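Local coordinates for protein Blo t 1 allergen (Blomia tropicalis, PDB 5JT8) that is a mite allergen of the papain-like cysteine protease family, probably cleaving proteins once its inhibitory propeptide has been removed, at residues A71-S76 and F261-N266; M78-F83 and Y253-N258; F85-G90 and Y278-V283; R129-C134 and R300-T305. All blocks are in the same frame, centred on the assembly; numbering follows the deposited sequence.

Contact 1 of 4, residues A71-S76 and F261-N266; sequences AINEYS and FRNLGN
Arg262 and Asn263, at the end of helix 259-262, meet the 71-76 loop through backbone and side chain together. The backbone joint is Ala71 N to Asn263 O, 2.8 Å, which brings Ala71 up against the residues that follow the helix. Arg262 runs out as a fully extended chain, with CG on the far side of CA-CB from the backbone N (chi1 -175°), carrying its guanidinium to the opposite end of the loop. There NH2 donates to Tyr75 O at 3.0 Å, arriving from above the carbonyl plane, 41° out of it. The same NH2 also points at Met78 O, where the modelled distance is too short to trust. NE of Arg262 gives its hydrogen to a water at 2.7 Å, and that water donates to Asn73 OD1. This carboxamide oxygen is doubly used, because Tyr75 N reaches one of its lone pairs and closes an Asx turn; Asn73 ND2 adds a weak bond to Arg262 O.

The side chains of Asn263 and Asn73 cross at about a right angle, yet their amide planes are only 22° apart. Asn263 ND2 is turned to Asn259 O and Gln55 OE1, which fixes OD1 toward the loop. OD1 lies 3.3 Å from Ala71 O, two acceptors side by side, and a water donates to OD1 and to Ser76 OG, 2.6 Å from OD1. By sequence, Ala71, Asn73 and Tyr75 appear to fill the Gly, Asn and Phe positions of the GNFD motif of I29 propeptides, here a turn docked on the protease in a manner consistent with the prosegment-binding loop of papain-like zymogens.

Contact 2 of 4, residues M78-F83 and Y253-N258; sequences MSEQEF and YMHGSN. With NO3 (nitrate ion), chain H.
The first turn of the propeptide helix 80-88 packs on the loop leaving strand 250-254, and Phe83 and Glu80 do the touching, mainly against Ser257. Phe83 comes in with its ring edge: CD2 is 3.6 Å from Ser257 CA and equally near its CB, while CE2 lies 3.7 Å from Gly256 O, which sits in the ring plane. With CG swung away from the backbone N (chi1 -175°), the ring reaches inward, where Tyr75 and Trp303 also meet it. Glu80, its chain extended, lays CG 3.6 Å from Ser257 O. No direct hydrogen bond spans the two segments. A single water makes up for it, donating to Glu80 OE1 at 2.9 Å and to Ser257 OG at 2.8 Å, and lying in the ring plane of His255 beside NE2.

The helix start is marked by a capping box, with weak bonds from Glu82 N to Ser79 OG and from Ser79 N to Glu82 OE1. The 253-258 loop folds as a type I turn from His255 to Asn258; the Asn258 side chain caps helix 259-262 through OD1 to Phe261 N. His255 is held from its other nitrogen, ND1 bonding to Asp276 OD2, and Asn258 CB covers one ring face. Ser257 OG also pairs with Asp280 OD2. Asn258 ND2 makes a weak 3.5 Å bond to O3 of a nitrate, probably from the crystallisation liquor.

Contact 3 of 4, residues F85-G90 and Y278-V283; sequences FHLSGG and YTDHAV
Leu87 and Ser88 share one side-chain torsion, near -65°, setting CG of the first and OG of the second opposite their own carbonyl carbons; from the last turn of helix 80-88 both then face Asp280 and His281. These two residues form a classic beta bulge opposite Met254, at the start of strand 281-291. In the papain fold this strand opens with the histidine of the active site, and the sequence places His281 at that position; the propeptide helix therefore ends against the probable catalytic histidine, consistent with a zymogen of this family.

The polar link is short: Ser88 OG donates to Asp280 O at 2.6 Å. The hydroxyl comes from above the carbonyl plane, 47° out of it, so it misses the lone pairs. Leu87 meets the same oxygen with CB, 3.4 Å from Asp280 O, so one buried carbonyl is covered by a hydroxyl and a methylene. Leu87 CD1 continues toward the carboxylate of Asp280, 4.2 Å from OD1. That carboxylate is itself tied down: OD2 is paired with Ser84 OG, while OD1 has a weak bond from Gly256 N.

After Ser88 the chain turns through Gly89, which has a positive phi, and Gly89 N bonds back to Phe85 O. His281 is held at the far nitrogen, NE2 meeting Asn301 OD1, and its ring stacks on Trp303. At its near nitrogen, Leu87 CD2 stands 4.0 Å from His281 ND1, oblique to the ring.

Contact 4 of 4, residues R129-C134 and R300-T305; sequences RQQGSC and RNSWGT. With NO3 (nitrate ion), chain I.
Gln131 OE1 is the meeting point of the two loops, taking Ser302 OG at 2.8 Å and, more weakly, Trp303 NE1 at 3.3 Å. The hydroxyl lies 16° off the amide plane. OE1 lies at the edge of the indole, near the ring plane, with the amide turned 62° against the ring. Gln131 reaches there with CG wedged between its N and carbonyl carbon (chi1 66°) and an extended chain beyond, running side by side with Trp303. Its NE2 donates to Cys134 O at 2.8 Å, fixing the rotation of the amide from the other side.

Two backbone bonds back this up: Gln131 N to Ser302 O at 2.9 Å, and Gly304 N to Arg129 O at 3.1 Å, around a single bridge between Gln130 and Trp303. Gln130 packs against Gly304, CG 3.8 Å from Gly304 N; its NE2 goes on to Glu74 OE2. One water joins Arg129 N to Asn301 O.

Further out, Arg129 grips O3 of a nitrate with NH1 at 2.7 Å and, weakly, with NH2, which also has a salt bridge to Glu147. Arg300 is held by Thr126 O and Arg127 O. Cys134 is tied to Cys182 by a disulfide. By sequence, Gln131 matches the oxyanion-hole glutamine of papain-like proteases, and Asn301 and Trp303 the Asn-Ser-Trp segment beside it, so this joint probably belongs to the active site.

The propeptide segments come first along the chain, 71-76, 78-83 and 85-90, followed by 129-134, 253-258, 261-266, 278-283 and 300-305. Contacts 2 and 3 lie about 7 Å apart between centres, share helix 80-88, and reach neighbouring strands, 250-254 and 281-291, of one sheet. Contact 1, about 11 Å from contact 2, uses the loop before that helix. Contact 4, wholly within the protease, lies about 12 to 14 Å from the other three, and Tyr75, Phe83 and His281 all touch its segments. The propeptide thus runs from the 261-266 turn across to the probable catalytic cleft, consistent with a zymogen held inactive.

Contact 1 of 4, residues A71-S76 and F261-N266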
# COMPACT_ATOMS: atom_id res chain seq x y z
N ALA A 71 -3.03 4.54 -17.01
CA ALA A 71 -3.11 3.30 -17.78
C ALA A 71 -3.95 2.21 -17.11
O ALA A 71 -3.91 2.03 -15.89
CB ALA A 71 -1.71 2.76 -18.05
N ILE A 72 -4.70 1.50 -17.95
CA ILE A 72 -5.38 0.25 -17.60
C ILE A 72 -4.49 -0.69 -16.78
O ILE A 72 -3.29 -0.79 -17.01
CB ILE A 72 -5.81 -0.49 -18.90
CG1 ILE A 72 -6.78 0.38 -19.70
CG2 ILE A 72 -6.42 -1.85 -18.58
CD1 ILE A 72 -8.02 0.77 -18.92
N ASN A 73 -5.09 -1.39 -15.82
CA ASN A 73 -4.41 -2.46 -15.12
C ASN A 73 -5.37 -3.59 -14.77
O ASN A 73 -6.55 -3.57 -15.16
CB ASN A 73 -3.73 -1.94 -13.86
CG ASN A 73 -4.68 -1.15 -12.99
OD1 ASN A 73 -5.65 -1.70 -12.44
ND2 ASN A 73 -4.41 0.14 -12.84
N GLU A 74 -4.86 -4.56 -14.01
CA GLU A 74 -5.59 -5.77 -13.63
C GLU A 74 -6.95 -5.49 -12.98
O GLU A 74 -7.85 -6.32 -13.01
CB GLU A 74 -4.74 -6.62 -12.68
CG GLU A 74 -4.47 -5.95 -11.33
CD GLU A 74 -3.75 -6.85 -10.34
OE1 GLU A 74 -4.36 -7.83 -9.87
OE2 GLU A 74 -2.56 -6.58 -10.03
N TYR A 75 -7.08 -4.30 -12.40
CA TYR A 75 -8.28 -3.95 -11.65
C TYR A 75 -9.30 -3.16 -12.47
O TYR A 75 -10.37 -2.82 -11.97
CB TYR A 75 -7.90 -3.13 -10.41
CG TYR A 75 -7.02 -3.85 -9.42
CD1 TYR A 75 -7.44 -5.03 -8.81
CD2 TYR A 75 -5.79 -3.31 -9.04
CE1 TYR A 75 -6.64 -5.68 -7.89
CE2 TYR A 75 -4.99 -3.95 -8.12
CZ TYR A 75 -5.42 -5.13 -7.55
OH TYR A 75 -4.62 -5.76 -6.62
N SER A 76 -8.96 -2.85 -13.72
CA SER A 76 -9.73 -1.90 -14.53
C SER A 76 -11.14 -2.36 -14.89
O SER A 76 -11.87 -1.65 -15.58
CB SER A 76 -8.97 -1.58 -15.82
OG SER A 76 -7.73 -0.98 -15.55
N PHE A 261 -5.25 8.01 -8.71
CA PHE A 261 -4.27 7.15 -8.08
C PHE A 261 -4.36 5.74 -8.65
O PHE A 261 -3.35 5.11 -8.95
CB PHE A 261 -4.44 7.11 -6.56
CG PHE A 261 -3.38 6.32 -5.87
CD1 PHE A 261 -2.15 6.90 -5.58
CD2 PHE A 261 -3.58 4.97 -5.59
CE1 PHE A 261 -1.16 6.16 -4.97
CE2 PHE A 261 -2.59 4.23 -4.99
CZ PHE A 261 -1.38 4.82 -4.67
N ARG A 262 -5.60 5.26 -8.80
CA ARG A 262 -5.88 3.93 -9.35
C ARG A 262 -5.12 3.63 -10.63
O ARG A 262 -4.51 2.56 -10.78
CB ARG A 262 -7.39 3.81 -9.61
CG ARG A 262 -7.87 2.47 -10.08
CD ARG A 262 -9.40 2.44 -10.08
NE ARG A 262 -9.92 1.25 -10.73
CZ ARG A 262 -11.21 0.96 -10.86
NH1 ARG A 262 -12.13 1.80 -10.39
NH2 ARG A 262 -11.57 -0.16 -11.47
N ASN A 263 -5.14 4.57 -11.56
CA ASN A 263 -4.57 4.33 -12.88
C ASN A 263 -3.23 4.98 -13.10
O ASN A 263 -2.75 5.04 -14.23
CB ASN A 263 -5.55 4.81 -13.95
CG ASN A 263 -6.79 3.97 -13.99
OD1 ASN A 263 -6.78 2.86 -14.52
ND2 ASN A 263 -7.87 4.49 -13.42
N LEU A 264 -2.63 5.47 -12.01
CA LEU A 264 -1.36 6.19 -12.09
C LEU A 264 -0.27 5.40 -12.81
O LEU A 264 -0.06 4.22 -12.52
CB LEU A 264 -0.89 6.57 -10.69
CG LEU A 264 0.35 7.46 -10.58
CD1 LEU A 264 0.15 8.74 -11.37
CD2 LEU A 264 0.64 7.78 -9.11
N GLY A 265 0.41 6.05 -13.75
CA GLY A 265 1.64 5.54 -14.33
C GLY A 265 2.80 6.46 -13.96
O GLY A 265 3.01 6.76 -12.79
N ASN A 266 3.55 6.92 -14.96
CA ASN A 266 4.58 7.94 -14.76
C ASN A 266 3.99 9.32 -14.46
O ASN A 266 2.86 9.62 -14.87
CB ASN A 266 5.49 8.03 -15.99
CG ASN A 266 6.48 6.88 -16.08
OD1 ASN A 266 7.52 6.89 -15.43
ND2 ASN A 266 6.17 5.90 -16.92
O HOH W 1 -1.95 1.97 -13.69
O HOH W 2 -8.09 -0.23 -12.14
O HOH W 3 -8.71 1.12 -14.14

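Contact 2 of 4, residues M78-F83 and Y253-N258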
# COMPACT_ATOMS: atom_id res chain seq x y z
N MET A 78 -13.40 -3.19 -12.57
CA MET A 78 -14.31 -2.87 -11.47
C MET A 78 -14.65 -1.38 -11.46
O MET A 78 -13.88 -0.54 -11.93
CB MET A 78 -13.71 -3.28 -10.13
CG MET A 78 -13.25 -4.72 -10.07
SD MET A 78 -12.50 -5.19 -8.49
CE MET A 78 -11.74 -6.75 -8.95
N SER A 79 -15.81 -1.05 -10.91
CA SER A 79 -16.17 0.35 -10.69
C SER A 79 -15.41 0.87 -9.48
O SER A 79 -14.80 0.10 -8.74
CB SER A 79 -17.67 0.50 -10.49
OG SER A 79 -18.12 -0.26 -9.38
N GLU A 80 -15.45 2.18 -9.26
CA GLU A 80 -14.79 2.77 -8.11
C GLU A 80 -15.33 2.16 -6.81
O GLU A 80 -14.57 1.82 -5.90
CB GLU A 80 -14.96 4.29 -8.11
CG GLU A 80 -14.30 4.98 -6.95
CD GLU A 80 -14.27 6.49 -7.12
OE1 GLU A 80 -14.00 7.20 -6.13
OE2 GLU A 80 -14.51 6.95 -8.26
N GLN A 81 -16.65 2.01 -6.75
CA GLN A 81 -17.29 1.37 -5.61
C GLN A 81 -16.75 -0.05 -5.39
O GLN A 81 -16.40 -0.42 -4.27
CB GLN A 81 -18.81 1.34 -5.81
CG GLN A 81 -19.62 1.37 -4.52
CD GLN A 81 -21.12 1.44 -4.76
OE1 GLN A 81 -21.57 1.55 -5.90
NE2 GLN A 81 -21.89 1.40 -3.68
N GLU A 82 -16.67 -0.84 -6.46
CA GLU A 82 -16.26 -2.24 -6.38
C GLU A 82 -14.79 -2.40 -5.98
O GLU A 82 -14.47 -3.17 -5.07
CB GLU A 82 -16.52 -2.95 -7.72
CG GLU A 82 -18.00 -3.18 -8.04
CD GLU A 82 -18.24 -4.03 -9.28
OE1 GLU A 82 -17.41 -4.01 -10.21
OE2 GLU A 82 -19.28 -4.73 -9.33
N PHE A 83 -13.92 -1.67 -6.67
CA PHE A 83 -12.49 -1.67 -6.37
C PHE A 83 -12.23 -1.32 -4.90
O PHE A 83 -11.51 -2.04 -4.19
CB PHE A 83 -11.77 -0.68 -7.29
CG PHE A 83 -10.27 -0.68 -7.14
CD1 PHE A 83 -9.55 -1.85 -7.31
CD2 PHE A 83 -9.59 0.49 -6.85
CE1 PHE A 83 -8.17 -1.85 -7.18
CE2 PHE A 83 -8.22 0.49 -6.73
CZ PHE A 83 -7.51 -0.68 -6.89
N TYR A 253 -1.85 5.04 5.08
CA TYR A 253 -3.17 4.66 4.59
C TYR A 253 -3.74 5.79 3.77
O TYR A 253 -3.76 6.93 4.22
CB TYR A 253 -4.11 4.33 5.73
CG TYR A 253 -4.06 2.88 6.12
CD1 TYR A 253 -3.00 2.39 6.85
CD2 TYR A 253 -5.08 2.01 5.74
CE1 TYR A 253 -2.96 1.07 7.21
CE2 TYR A 253 -5.04 0.68 6.10
CZ TYR A 253 -3.97 0.21 6.84
OH TYR A 253 -3.90 -1.11 7.21
N MET A 254 -4.19 5.48 2.57
CA MET A 254 -4.68 6.52 1.71
C MET A 254 -5.87 6.07 0.85
O MET A 254 -6.42 4.99 1.04
CB MET A 254 -3.54 7.06 0.84
CG MET A 254 -2.57 6.01 0.36
SD MET A 254 -3.25 5.16 -1.06
CE MET A 254 -3.59 6.58 -2.11
N HIS A 255 -6.27 6.94 -0.07
CA HIS A 255 -7.45 6.70 -0.87
C HIS A 255 -7.04 6.02 -2.19
O HIS A 255 -6.96 6.66 -3.23
CB HIS A 255 -8.20 8.02 -1.12
CG HIS A 255 -9.57 7.84 -1.68
ND1 HIS A 255 -10.50 8.86 -1.73
CD2 HIS A 255 -10.18 6.75 -2.21
CE1 HIS A 255 -11.62 8.41 -2.27
NE2 HIS A 255 -11.45 7.13 -2.57
N GLY A 256 -6.76 4.72 -2.12
CA GLY A 256 -6.26 3.99 -3.27
C GLY A 256 -7.24 3.86 -4.43
O GLY A 256 -6.82 3.76 -5.58
N SER A 257 -8.54 3.87 -4.13
CA SER A 257 -9.55 3.62 -5.17
C SER A 257 -9.90 4.88 -5.97
O SER A 257 -10.67 4.80 -6.94
CB SER A 257 -10.82 3.00 -4.57
OG SER A 257 -11.44 3.86 -3.63
N ASN A 258 -9.35 6.02 -5.58
CA ASN A 258 -9.44 7.25 -6.38
C ASN A 258 -8.96 7.00 -7.82
O ASN A 258 -7.92 6.37 -8.02
CB ASN A 258 -8.65 8.38 -5.73
CG ASN A 258 -8.53 9.61 -6.63
OD1 ASN A 258 -7.71 9.65 -7.55
ND2 ASN A 258 -9.35 10.61 -6.36
N NO3 H . -10.00 14.37 -6.70
O1 NO3 H . -9.59 15.57 -6.78
O2 NO3 H . -10.24 13.87 -5.57
O3 NO3 H . -10.18 13.68 -7.75
O HOH W 4 -13.56 5.65 -3.68

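Contact 3 of 4, residues F85-G90 and Y278-V283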
# COMPACT_ATOMS: atom_id res chain seq x y z
N PHE A 85 -14.20 -1.67 -2.42
CA PHE A 85 -14.59 -2.86 -1.66
C PHE A 85 -13.56 -3.98 -1.81
O PHE A 85 -13.22 -4.65 -0.83
CB PHE A 85 -15.98 -3.35 -2.10
CG PHE A 85 -16.56 -4.38 -1.17
CD1 PHE A 85 -17.21 -4.01 -0.01
CD2 PHE A 85 -16.44 -5.74 -1.46
CE1 PHE A 85 -17.75 -4.97 0.86
CE2 PHE A 85 -16.98 -6.69 -0.60
CZ PHE A 85 -17.63 -6.31 0.56
N HIS A 86 -13.08 -4.20 -3.03
CA HIS A 86 -12.00 -5.15 -3.28
C HIS A 86 -10.78 -4.89 -2.38
O HIS A 86 -10.16 -5.82 -1.86
CB HIS A 86 -11.58 -5.10 -4.75
CG HIS A 86 -10.86 -6.33 -5.21
ND1 HIS A 86 -11.17 -7.59 -4.75
CD2 HIS A 86 -9.86 -6.49 -6.11
CE1 HIS A 86 -10.39 -8.48 -5.34
NE2 HIS A 86 -9.59 -7.84 -6.17
N LEU A 87 -10.42 -3.62 -2.19
CA LEU A 87 -9.29 -3.27 -1.35
C LEU A 87 -9.55 -3.49 0.14
O LEU A 87 -8.75 -4.11 0.82
CB LEU A 87 -8.88 -1.81 -1.59
CG LEU A 87 -8.33 -1.56 -3.00
CD1 LEU A 87 -8.09 -0.07 -3.24
CD2 LEU A 87 -7.06 -2.38 -3.21
N SER A 88 -10.67 -2.97 0.65
CA SER A 88 -10.90 -2.99 2.09
C SER A 88 -12.32 -3.31 2.53
O SER A 88 -12.76 -2.84 3.58
CB SER A 88 -10.48 -1.65 2.70
OG SER A 88 -9.09 -1.44 2.51
N GLY A 89 -13.04 -4.10 1.73
CA GLY A 89 -14.35 -4.64 2.08
C GLY A 89 -15.30 -3.70 2.80
O GLY A 89 -16.16 -4.14 3.57
N GLY A 90 -15.15 -2.40 2.54
CA GLY A 90 -15.91 -1.37 3.22
C GLY A 90 -15.93 -1.49 4.73
O GLY A 90 -16.94 -1.21 5.37
N TYR A 278 -11.15 9.89 3.42
CA TYR A 278 -11.50 8.53 3.02
C TYR A 278 -10.26 7.73 2.64
O TYR A 278 -9.54 8.06 1.71
CB TYR A 278 -12.47 8.57 1.85
CG TYR A 278 -13.02 7.22 1.44
CD1 TYR A 278 -14.19 6.71 2.01
CD2 TYR A 278 -12.39 6.46 0.47
CE1 TYR A 278 -14.70 5.49 1.62
CE2 TYR A 278 -12.88 5.23 0.07
CZ TYR A 278 -14.04 4.75 0.65
OH TYR A 278 -14.54 3.53 0.24
N THR A 279 -10.03 6.66 3.39
CA THR A 279 -8.88 5.81 3.17
C THR A 279 -9.36 4.36 2.95
O THR A 279 -10.29 3.90 3.61
CB THR A 279 -7.94 5.93 4.36
OG1 THR A 279 -8.75 6.15 5.52
CG2 THR A 279 -7.02 7.15 4.21
N ASP A 280 -8.74 3.66 2.00
CA ASP A 280 -9.06 2.24 1.78
C ASP A 280 -7.86 1.44 1.27
O ASP A 280 -8.01 0.29 0.88
CB ASP A 280 -10.23 2.08 0.79
CG ASP A 280 -9.97 2.72 -0.57
OD1 ASP A 280 -8.86 3.24 -0.82
OD2 ASP A 280 -10.91 2.70 -1.40
N HIS A 281 -6.68 2.04 1.28
CA HIS A 281 -5.52 1.34 0.75
C HIS A 281 -4.29 1.65 1.57
O HIS A 281 -4.02 2.81 1.87
CB HIS A 281 -5.31 1.74 -0.69
CG HIS A 281 -4.25 0.95 -1.40
ND1 HIS A 281 -4.14 -0.42 -1.29
CD2 HIS A 281 -3.29 1.33 -2.28
CE1 HIS A 281 -3.14 -0.84 -2.04
NE2 HIS A 281 -2.61 0.20 -2.66
N ALA A 282 -3.53 0.62 1.94
CA ALA A 282 -2.26 0.79 2.64
C ALA A 282 -1.09 0.68 1.67
O ALA A 282 -1.06 -0.23 0.86
CB ALA A 282 -2.11 -0.23 3.74
N VAL A 283 -0.14 1.60 1.77
CA VAL A 283 1.08 1.53 0.96
C VAL A 283 2.26 2.02 1.80
O VAL A 283 2.11 2.23 3.00
CB VAL A 283 0.99 2.37 -0.33
CG1 VAL A 283 -0.08 1.80 -1.27
CG2 VAL A 283 0.70 3.85 -0.00

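Contact 4 of 4, residues R129-C134 and R300-T305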
# COMPACT_ATOMS: atom_id res chain seq x y z
N ARG A 129 5.97 -6.16 -5.00
CA ARG A 129 5.06 -7.30 -4.87
C ARG A 129 3.72 -7.01 -5.52
O ARG A 129 3.43 -5.87 -5.89
CB ARG A 129 4.85 -7.67 -3.40
CG ARG A 129 6.10 -7.62 -2.53
CD ARG A 129 7.22 -8.55 -3.04
NE ARG A 129 8.29 -8.70 -2.04
CZ ARG A 129 9.46 -9.29 -2.28
NH1 ARG A 129 9.73 -9.78 -3.49
NH2 ARG A 129 10.36 -9.39 -1.31
N GLN A 130 2.88 -8.04 -5.62
CA GLN A 130 1.55 -7.89 -6.23
C GLN A 130 0.47 -8.57 -5.39
O GLN A 130 0.45 -9.79 -5.31
CB GLN A 130 1.55 -8.46 -7.65
CG GLN A 130 0.34 -8.05 -8.47
CD GLN A 130 0.51 -8.28 -9.97
OE1 GLN A 130 1.39 -9.03 -10.41
NE2 GLN A 130 -0.35 -7.64 -10.75
N GLN A 131 -0.43 -7.81 -4.78
CA GLN A 131 -1.42 -8.41 -3.88
C GLN A 131 -2.51 -9.16 -4.65
O GLN A 131 -3.15 -10.07 -4.11
CB GLN A 131 -2.04 -7.35 -2.97
CG GLN A 131 -2.88 -6.31 -3.70
CD GLN A 131 -3.39 -5.22 -2.78
OE1 GLN A 131 -2.68 -4.27 -2.49
NE2 GLN A 131 -4.63 -5.36 -2.30
N GLY A 132 -2.73 -8.78 -5.90
CA GLY A 132 -3.76 -9.40 -6.73
C GLY A 132 -5.18 -9.20 -6.19
O GLY A 132 -5.50 -8.16 -5.60
N SER A 133 -6.01 -10.21 -6.37
CA SER A 133 -7.43 -10.15 -6.03
C SER A 133 -7.70 -10.43 -4.55
O SER A 133 -8.46 -11.34 -4.20
CB SER A 133 -8.22 -11.14 -6.91
N CYS A 134 -7.08 -9.65 -3.68
CA CYS A 134 -7.17 -9.87 -2.24
C CYS A 134 -6.89 -8.54 -1.54
O CYS A 134 -5.96 -7.83 -1.89
CB CYS A 134 -6.18 -10.96 -1.80
SG CYS A 134 -5.92 -11.10 -0.02
N ARG A 300 5.71 3.36 -2.46
CA ARG A 300 5.85 1.96 -2.86
C ARG A 300 4.50 1.26 -2.75
O ARG A 300 3.95 1.11 -1.64
CB ARG A 300 6.88 1.24 -2.01
CG ARG A 300 6.88 -0.27 -2.21
CD ARG A 300 7.89 -0.92 -1.30
NE ARG A 300 7.79 -2.38 -1.31
CZ ARG A 300 8.64 -3.18 -1.96
NH1 ARG A 300 9.65 -2.67 -2.66
NH2 ARG A 300 8.47 -4.49 -1.90
N ASN A 301 3.99 0.81 -3.89
CA ASN A 301 2.67 0.20 -3.96
C ASN A 301 2.82 -1.32 -4.11
O ASN A 301 3.93 -1.81 -4.35
CB ASN A 301 1.87 0.80 -5.12
CG ASN A 301 0.36 0.59 -4.99
OD1 ASN A 301 -0.11 -0.16 -4.14
ND2 ASN A 301 -0.40 1.25 -5.85
N SER A 302 1.73 -2.06 -3.96
CA SER A 302 1.75 -3.52 -4.05
C SER A 302 0.84 -4.03 -5.18
O SER A 302 0.09 -4.99 -5.01
CB SER A 302 1.33 -4.14 -2.72
OG SER A 302 0.07 -3.63 -2.29
N TRP A 303 0.93 -3.38 -6.34
CA TRP A 303 0.08 -3.73 -7.48
C TRP A 303 0.91 -4.15 -8.70
O TRP A 303 0.46 -3.98 -9.84
CB TRP A 303 -0.83 -2.56 -7.86
CG TRP A 303 -1.87 -2.21 -6.81
CD1 TRP A 303 -2.26 -2.97 -5.75
CD2 TRP A 303 -2.67 -1.02 -6.77
NE1 TRP A 303 -3.24 -2.34 -5.05
CE2 TRP A 303 -3.51 -1.13 -5.64
CE3 TRP A 303 -2.75 0.13 -7.56
CZ2 TRP A 303 -4.42 -0.13 -5.29
CZ3 TRP A 303 -3.65 1.13 -7.21
CH2 TRP A 303 -4.48 0.99 -6.08
N GLY A 304 2.10 -4.67 -8.46
CA GLY A 304 2.97 -5.11 -9.53
C GLY A 304 3.75 -3.97 -10.16
O GLY A 304 3.44 -2.79 -9.94
N THR A 305 4.76 -4.32 -10.94
CA THR A 305 5.62 -3.32 -11.59
C THR A 305 4.90 -2.63 -12.74
O THR A 305 5.44 -1.70 -13.35
CB THR A 305 6.91 -3.96 -12.13
OG1 THR A 305 6.57 -4.96 -13.10
CG2 THR A 305 7.71 -4.59 -11.01
N NO3 I . 13.27 -9.93 -2.59
O1 NO3 I . 13.81 -9.04 -3.31
O2 NO3 I . 13.70 -10.16 -1.42
O3 NO3 I . 12.30 -10.61 -3.05
O HOH W 5 5.47 -3.94 -3.29
O HOH W 6 7.93 -6.29 0.20
O HOH W 7 -2.03 -6.16 -7.39